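Local structure of ribonucleoside-diphosphate reductase, alpha chain (Actinobacillus ureae ATCC 25976, 6DQX) at residues Pro102-Gly107 against Cys290-Met295; Cys275-Leu280 against Leu411-Pro416. The protein probably reduces ribonucleoside diphosphates to deoxyribonucleotides, serving as the catalytic alpha subunit of a class Id ribonucleotide reductase. All coordinates share one frame; numbering follows the deposited sequence.

Interaction 1: residues Pro102-Gly107 against Cys290-Met295; sequences PISCFG and CCLSSM
The thiol of Cys105 packs against the flank of Cys290: Cys105 SG is 3.5 Å from Cys290 CB and 3.4 Å from Cys290 N. With chi1 at 70°, Cys105 SG sits between its own backbone N and carbonyl carbon and leans toward Cys290. Cys290 SG instead swings anti to its N (chi1 -163°), away from that sulfur, and the two sulfurs, Cys105 SG and Cys290 SG, stay 5.1 Å apart. The carbonyl of Cys290 takes a nearly straight bond from the backbone of Ser104 (Ser104 N to Cys290 O 2.9 Å, 172° at the hydrogen), while Ile103 CB rests against the same oxygen. Ser104 then lays its CB and OG alongside one branch of Leu292, with Ser104 CB to Leu292 CD2 at 3.7 Å. A water ties this end together, donating to Pro102 O, accepting from Leu292 N and bonding to Ser104 OG at 2.7 Å. The buried Cys290 N has no hydrogen-bond partner in the model; the Cys105 sulfur lies beside it. At this separation of the sulfurs no disulfide joins the two, consistent with the reduced form of the pair; an adjacent cysteine pair here is consistent with the redox couple that supplies electrons for nucleotide reduction in class I enzymes.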
ATOM      1  N   PRO A 102      -6.554   4.369  22.263  1.00 18.42           N
ATOM      2  CA  PRO A 102      -7.938   4.533  22.752  1.00 16.48           C
ATOM      3  C   PRO A 102      -8.847   5.400  21.858  1.00 16.94           C
ATOM      4  O   PRO A 102      -9.952   5.757  22.297  1.00 16.31           O
ATOM      5  CB  PRO A 102      -7.695   5.180  24.124  1.00 16.73           C
ATOM      6  CG  PRO A 102      -6.582   6.122  23.832  1.00 16.58           C
ATOM      7  CD  PRO A 102      -5.654   5.344  22.906  1.00 17.67           C
ATOM      8  N   ILE A 103      -8.416   5.728  20.634  1.00 15.29           N
ATOM      9  CA  ILE A 103      -9.185   6.576  19.704  1.00 15.91           C
ATOM     10  C   ILE A 103     -10.169   5.737  18.876  1.00 15.87           C
ATOM     11  O   ILE A 103      -9.951   4.553  18.688  1.00 16.32           O
ATOM     12  CB  ILE A 103      -8.306   7.448  18.776  1.00 15.74           C
ATOM     13  CG1 ILE A 103      -7.233   6.608  18.057  1.00 16.07           C
ATOM     14  CG2 ILE A 103      -7.622   8.569  19.579  1.00 15.71           C
ATOM     15  CD1 ILE A 103      -6.669   7.212  16.793  1.00 16.78           C
ATOM     16  N   SER A 104     -11.252   6.371  18.420  1.00 15.83           N
ATOM     17  CA  SER A 104     -12.350   5.701  17.649  1.00 16.56           C
ATOM     18  C   SER A 104     -12.516   6.193  16.198  1.00 17.02           C
ATOM     19  O   SER A 104     -13.421   5.751  15.487  1.00 19.67           O
ATOM     20  CB  SER A 104     -13.691   5.865  18.411  1.00 16.94           C
ATOM     21  OG  SER A 104     -13.709   5.007  19.556  1.00 16.25           O
ATOM     22  N   CYS A 105     -11.653   7.088  15.753  1.00 16.70           N
ATOM     23  CA  CYS A 105     -11.616   7.470  14.343  1.00 16.49           C
ATOM     24  C   CYS A 105     -10.211   7.957  13.981  1.00 16.55           C
ATOM     25  O   CYS A 105      -9.404   8.324  14.855  1.00 17.16           O
ATOM     26  CB  CYS A 105     -12.700   8.539  14.021  1.00 16.37           C
ATOM     27  SG  CYS A 105     -12.349  10.165  14.742  1.00 16.57           S
ATOM     28  N   PHE A 106      -9.948   7.985  12.682  1.00 15.51           N
ATOM     29  CA  PHE A 106      -8.683   8.453  12.128  1.00 15.76           C
ATOM     30  C   PHE A 106      -8.975   8.880  10.685  1.00 15.62           C
ATOM     31  O   PHE A 106      -9.334   8.043   9.834  1.00 15.94           O
ATOM     32  CB  PHE A 106      -7.633   7.340  12.197  1.00 16.17           C
ATOM     33  CG  PHE A 106      -6.231   7.800  11.923  1.00 17.44           C
ATOM     34  CD1 PHE A 106      -5.839   8.172  10.647  1.00 18.69           C
ATOM     35  CD2 PHE A 106      -5.293   7.865  12.950  1.00 18.42           C
ATOM     36  CE1 PHE A 106      -4.548   8.608  10.386  1.00 19.49           C
ATOM     37  CE2 PHE A 106      -3.993   8.296  12.695  1.00 18.96           C
ATOM     38  CZ  PHE A 106      -3.623   8.685  11.415  1.00 19.24           C
ATOM     39  N   GLY A 107      -8.886  10.175  10.429  1.00 14.00           N
ATOM     40  CA  GLY A 107      -9.286  10.755   9.149  1.00 13.39           C
ATOM     41  C   GLY A 107      -8.189  11.514   8.483  1.00 14.08           C
ATOM     42  O   GLY A 107      -7.711  12.503   9.028  1.00 13.10           O
ATOM     43  N   CYS A 290     -10.351  11.299  17.308  1.00 15.19           N
ATOM     44  CA  CYS A 290     -11.329  11.642  18.350  1.00 16.60           C
ATOM     45  C   CYS A 290     -11.570  10.407  19.207  1.00 17.61           C
ATOM     46  O   CYS A 290     -11.323   9.289  18.775  1.00 18.83           O
ATOM     47  CB  CYS A 290     -12.626  12.099  17.679  1.00 17.08           C
ATOM     48  SG  CYS A 290     -13.767  12.992  18.746  1.00 19.42           S
ATOM     49  N   CYS A 291     -12.039  10.597  20.422  1.00 17.90           N
ATOM     50  CA  CYS A 291     -12.407   9.468  21.257  1.00 18.30           C
ATOM     51  C   CYS A 291     -13.832   9.659  21.687  1.00 17.97           C
ATOM     52  O   CYS A 291     -14.380  10.765  21.598  1.00 18.23           O
ATOM     53  CB  CYS A 291     -11.502   9.331  22.451  1.00 20.60           C
ATOM     54  SG  CYS A 291     -11.460  10.783  23.484  1.00 22.88           S
ATOM     55  N   LEU A 292     -14.437   8.584  22.127  1.00 15.82           N
ATOM     56  CA  LEU A 292     -15.853   8.620  22.434  1.00 16.03           C
ATOM     57  C   LEU A 292     -16.183   7.811  23.642  1.00 14.19           C
ATOM     58  O   LEU A 292     -15.470   6.887  24.019  1.00 13.08           O
ATOM     59  CB  LEU A 292     -16.686   8.173  21.238  1.00 18.20           C
ATOM     60  CG  LEU A 292     -16.805   6.718  20.815  1.00 20.18           C
ATOM     61  CD1 LEU A 292     -17.852   5.962  21.625  1.00 21.02           C
ATOM     62  CD2 LEU A 292     -17.155   6.596  19.328  1.00 21.82           C
ATOM     63  N   SER A 293     -17.280   8.213  24.258  1.00 12.47           N
ATOM     64  CA  SER A 293     -17.984   7.430  25.236  1.00 12.06           C
ATOM     65  C   SER A 293     -19.376   8.076  25.263  1.00 11.70           C
ATOM     66  O   SER A 293     -19.579   9.110  24.617  1.00 11.57           O
ATOM     67  CB  SER A 293     -17.282   7.443  26.596  1.00 12.10           C
ATOM     68  OG  SER A 293     -16.125   6.620  26.617  1.00 12.85           O
ATOM     69  N   SER A 294     -20.323   7.447  25.934  1.00 11.48           N
ATOM     70  CA  SER A 294     -21.750   7.770  25.727  1.00 12.30           C
ATOM     71  C   SER A 294     -22.562   7.803  27.009  1.00 11.51           C
ATOM     72  O   SER A 294     -22.387   6.964  27.906  1.00 12.21           O
ATOM     73  CB  SER A 294     -22.390   6.765  24.769  1.00 13.01           C
ATOM     74  OG  SER A 294     -21.507   6.448  23.676  1.00 15.71           O
ATOM     75  N   MET A 295     -23.448   8.784  27.076  1.00 11.37           N
ATOM     76  CA  MET A 295     -24.399   8.882  28.179  1.00 11.48           C
ATOM     77  C   MET A 295     -25.630   8.022  27.915  1.00 11.22           C
ATOM     78  O   MET A 295     -26.176   8.054  26.839  1.00 11.30           O
ATOM     79  CB  MET A 295     -24.834  10.330  28.374  1.00 11.65           C
ATOM     80  CG  MET A 295     -23.737  11.274  28.874  1.00 12.30           C
ATOM     81  SD  MET A 295     -23.010  10.884  30.466  1.00 12.99           S
ATOM     82  CE  MET A 295     -24.431  10.879  31.548  1.00 13.37           C
TER
HETATM   83  O   HOH W   1     -12.661   6.083  21.813  1.00 12.47           O

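Interaction 2: residues Cys275-Leu280 against Leu411-Pro416; sequences CTEIML and LMSIAP
Glu277 contributes the largest share of this contact, running its side chain along the backbone from Ile414 to Ala415. Its CB meets a carbonyl, Glu277 CB to Ile414 O at 3.5 Å, and its CG lies over the Ile414-Ala415 peptide, with Ala415 N at 3.8 Å from Glu277 CG. A sharp bend at chi2 (-84°) then carries the carboxylate past the methyl group of Ala415, where Glu277 OE2 comes to 3.4 Å from Ala415 CB. The two carboxylate oxygens have different partners: OE1 accepts from Asn273 ND2, four residues earlier in the chain, while OE2 takes a hydrogen bond from a water. That water also bonds to Ser413 OG at 2.6 Å and is the polar bridge between the segments, which share no direct hydrogen bond. Ser413 CB itself packs beside Glu277 CG, 3.9 Å away. At the other end the ring of Pro416 meets Cys275 through its CD and CG edge: Cys275 CB is 3.7 Å from Pro416 CD, and Cys275 SG lies 4.1 Å from Pro416 CG. Tyr551 of strand 549-554 touches both of these residues. The spacing Asn273, Cys275, Glu277 on an irregular loop inside the barrel matches the finger loop of ribonucleotide reductases, whose tip bears the radical-forming cysteine; Cys275 probably corresponds to it.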
ATOM      1  N   CYS A 275     -18.040   6.106  10.324  1.00 14.71           N
ATOM      2  CA  CYS A 275     -19.448   5.993  10.730  1.00 14.89           C
ATOM      3  C   CYS A 275     -20.327   7.238  10.517  1.00 13.73           C
ATOM      4  O   CYS A 275     -21.524   7.167  10.794  1.00 14.22           O
ATOM      5  CB  CYS A 275     -19.513   5.539  12.181  1.00 16.03           C
ATOM      6  SG  CYS A 275     -18.744   3.909  12.413  1.00 20.22           S
ATOM      7  N   THR A 276     -19.735   8.297   9.959  1.00 12.61           N
ATOM      8  CA  THR A 276     -20.376   9.541   9.477  1.00 12.58           C
ATOM      9  C   THR A 276     -20.788  10.549  10.559  1.00 12.28           C
ATOM     10  O   THR A 276     -21.406  11.564  10.222  1.00 12.59           O
ATOM     11  CB  THR A 276     -21.589   9.340   8.515  1.00 13.41           C
ATOM     12  OG1 THR A 276     -22.754   8.933   9.255  1.00 13.45           O
ATOM     13  CG2 THR A 276     -21.309   8.309   7.439  1.00 14.58           C
ATOM     14  N   GLU A 277     -20.400  10.336  11.811  1.00 11.50           N
ATOM     15  CA  GLU A 277     -20.755  11.267  12.896  1.00 11.91           C
ATOM     16  C   GLU A 277     -19.672  12.326  13.170  1.00 11.51           C
ATOM     17  O   GLU A 277     -19.938  13.325  13.857  1.00 11.13           O
ATOM     18  CB  GLU A 277     -21.018  10.496  14.196  1.00 12.60           C
ATOM     19  CG  GLU A 277     -19.812  10.190  15.097  1.00 14.39           C
ATOM     20  CD  GLU A 277     -19.021   8.947  14.723  1.00 15.65           C
ATOM     21  OE1 GLU A 277     -19.253   8.369  13.649  1.00 17.85           O
ATOM     22  OE2 GLU A 277     -18.199   8.511  15.550  1.00 17.23           O
ATOM     23  N   ILE A 278     -18.450  12.099  12.684  1.00 10.06           N
ATOM     24  CA  ILE A 278     -17.357  13.028  12.990  1.00 10.06           C
ATOM     25  C   ILE A 278     -17.349  14.184  12.000  1.00 10.17           C
ATOM     26  O   ILE A 278     -17.642  14.009  10.820  1.00 10.80           O
ATOM     27  CB  ILE A 278     -15.997  12.276  12.988  1.00  9.86           C
ATOM     28  CG1 ILE A 278     -16.015  11.192  14.090  1.00 10.24           C
ATOM     29  CG2 ILE A 278     -14.822  13.227  13.166  1.00  9.80           C
ATOM     30  CD1 ILE A 278     -16.042  11.732  15.510  1.00 10.98           C
ATOM     31  N   MET A 279     -17.011  15.375  12.502  1.00 10.22           N
ATOM     32  CA  MET A 279     -16.978  16.613  11.689  1.00 10.38           C
ATOM     33  C   MET A 279     -15.769  17.423  12.107  1.00 11.14           C
ATOM     34  O   MET A 279     -15.886  18.415  12.840  1.00 11.21           O
ATOM     35  CB  MET A 279     -18.279  17.428  11.867  1.00 10.90           C
ATOM     36  CG  MET A 279     -19.537  16.648  11.521  1.00 10.91           C
ATOM     37  SD  MET A 279     -19.717  16.546   9.757  1.00 12.01           S
ATOM     38  CE  MET A 279     -20.669  15.056   9.513  1.00 11.70           C
ATOM     39  N   LEU A 280     -14.591  16.989  11.635  1.00 10.62           N
ATOM     40  CA  LEU A 280     -13.331  17.602  12.053  1.00 10.58           C
ATOM     41  C   LEU A 280     -12.461  17.856  10.811  1.00 11.03           C
ATOM     42  O   LEU A 280     -12.628  17.174   9.792  1.00 10.71           O
ATOM     43  CB  LEU A 280     -12.572  16.711  13.022  1.00 10.44           C
ATOM     44  CG  LEU A 280     -13.277  16.404  14.340  1.00 10.33           C
ATOM     45  CD1 LEU A 280     -12.516  15.328  15.101  1.00 10.01           C
ATOM     46  CD2 LEU A 280     -13.399  17.679  15.170  1.00 10.29           C
ATOM     47  N   LEU A 411     -16.956  18.818  21.475  1.00 11.95           N
ATOM     48  CA  LEU A 411     -17.359  18.027  22.617  1.00 12.77           C
ATOM     49  C   LEU A 411     -18.298  16.853  22.303  1.00 11.91           C
ATOM     50  O   LEU A 411     -18.218  15.833  23.005  1.00 11.74           O
ATOM     51  CB  LEU A 411     -18.050  18.923  23.654  1.00 13.80           C
ATOM     52  CG  LEU A 411     -17.142  19.757  24.578  1.00 16.55           C
ATOM     53  CD1 LEU A 411     -16.145  18.850  25.314  1.00 17.04           C
ATOM     54  CD2 LEU A 411     -16.428  20.856  23.836  1.00 18.25           C
ATOM     55  N   MET A 412     -19.158  16.973  21.297  1.00 11.89           N
ATOM     56  CA  MET A 412     -20.242  15.989  21.096  1.00 11.98           C
ATOM     57  C   MET A 412     -20.395  15.442  19.699  1.00 12.20           C
ATOM     58  O   MET A 412     -20.295  16.172  18.726  1.00 11.99           O
ATOM     59  CB  MET A 412     -21.602  16.581  21.543  1.00 13.35           C
ATOM     60  CG  MET A 412     -21.704  16.758  23.048  1.00 14.34           C
ATOM     61  SD  MET A 412     -23.254  17.532  23.555  1.00 17.21           S
ATOM     62  CE  MET A 412     -24.302  16.136  23.142  1.00 18.17           C
ATOM     63  N   SER A 413     -20.698  14.152  19.627  1.00 12.38           N
ATOM     64  CA  SER A 413     -20.954  13.487  18.360  1.00 12.86           C
ATOM     65  C   SER A 413     -21.785  12.267  18.652  1.00 12.51           C
ATOM     66  O   SER A 413     -21.558  11.588  19.668  1.00 13.03           O
ATOM     67  CB  SER A 413     -19.622  13.069  17.693  1.00 14.14           C
ATOM     68  OG  SER A 413     -18.947  12.103  18.460  1.00 17.47           O
ATOM     69  N   ILE A 414     -22.683  11.909  17.746  1.00 12.74           N
ATOM     70  CA  ILE A 414     -23.574  10.769  18.015  1.00 14.33           C
ATOM     71  C   ILE A 414     -23.211   9.572  17.145  1.00 14.47           C
ATOM     72  O   ILE A 414     -23.750   9.370  16.060  1.00 14.50           O
ATOM     73  CB  ILE A 414     -25.080  11.157  17.878  1.00 15.26           C
ATOM     74  CG1 ILE A 414     -25.386  12.448  18.628  1.00 17.11           C
ATOM     75  CG2 ILE A 414     -25.979  10.000  18.300  1.00 15.70           C
ATOM     76  CD1 ILE A 414     -25.000  12.459  20.087  1.00 18.18           C
ATOM     77  N   ALA A 415     -22.262   8.796  17.645  1.00 14.88           N
ATOM     78  CA  ALA A 415     -21.830   7.565  16.989  1.00 15.01           C
ATOM     79  C   ALA A 415     -22.851   6.411  17.099  1.00 15.18           C
ATOM     80  O   ALA A 415     -23.729   6.412  17.970  1.00 13.87           O
ATOM     81  CB  ALA A 415     -20.506   7.131  17.578  1.00 14.83           C
ATOM     82  N   PRO A 416     -22.699   5.381  16.246  1.00 15.61           N
ATOM     83  CA  PRO A 416     -23.500   4.173  16.411  1.00 16.47           C
ATOM     84  C   PRO A 416     -23.051   3.454  17.682  1.00 16.72           C
ATOM     85  O   PRO A 416     -21.906   3.609  18.105  1.00 17.35           O
ATOM     86  CB  PRO A 416     -23.131   3.335  15.166  1.00 17.46           C
ATOM     87  CG  PRO A 416     -22.438   4.279  14.243  1.00 16.94           C
ATOM     88  CD  PRO A 416     -21.726   5.224  15.142  1.00 15.90           C
TER
HETATM   89  O   HOH W   2     -17.934   9.798  17.952  1.00 18.42           O

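Overall arrangement
The centres of the two interactions lie 8 Å apart near the middle of the chain, and their segments alternate in sequence: 102-107, 275-280, 290-295, 411-416. Interaction 1 lies where strands 105-109 and 288-296, antiparallel neighbours in the mixed ten-stranded sheet of the barrel, come together; interaction 2 joins two loops packed beside them. The groups touch directly, with Leu292 CD2 3.8 Å from Ala415 CB and Cys105 SG 3.9 Å from Ile278 CG1. Cys105, Cys290 and Cys275 therefore gather around one small region, with Cys105 SG and Cys275 SG 9.2 Å apart. This clustering is consistent with the active site at the heart of the ribonucleotide reductase barrel.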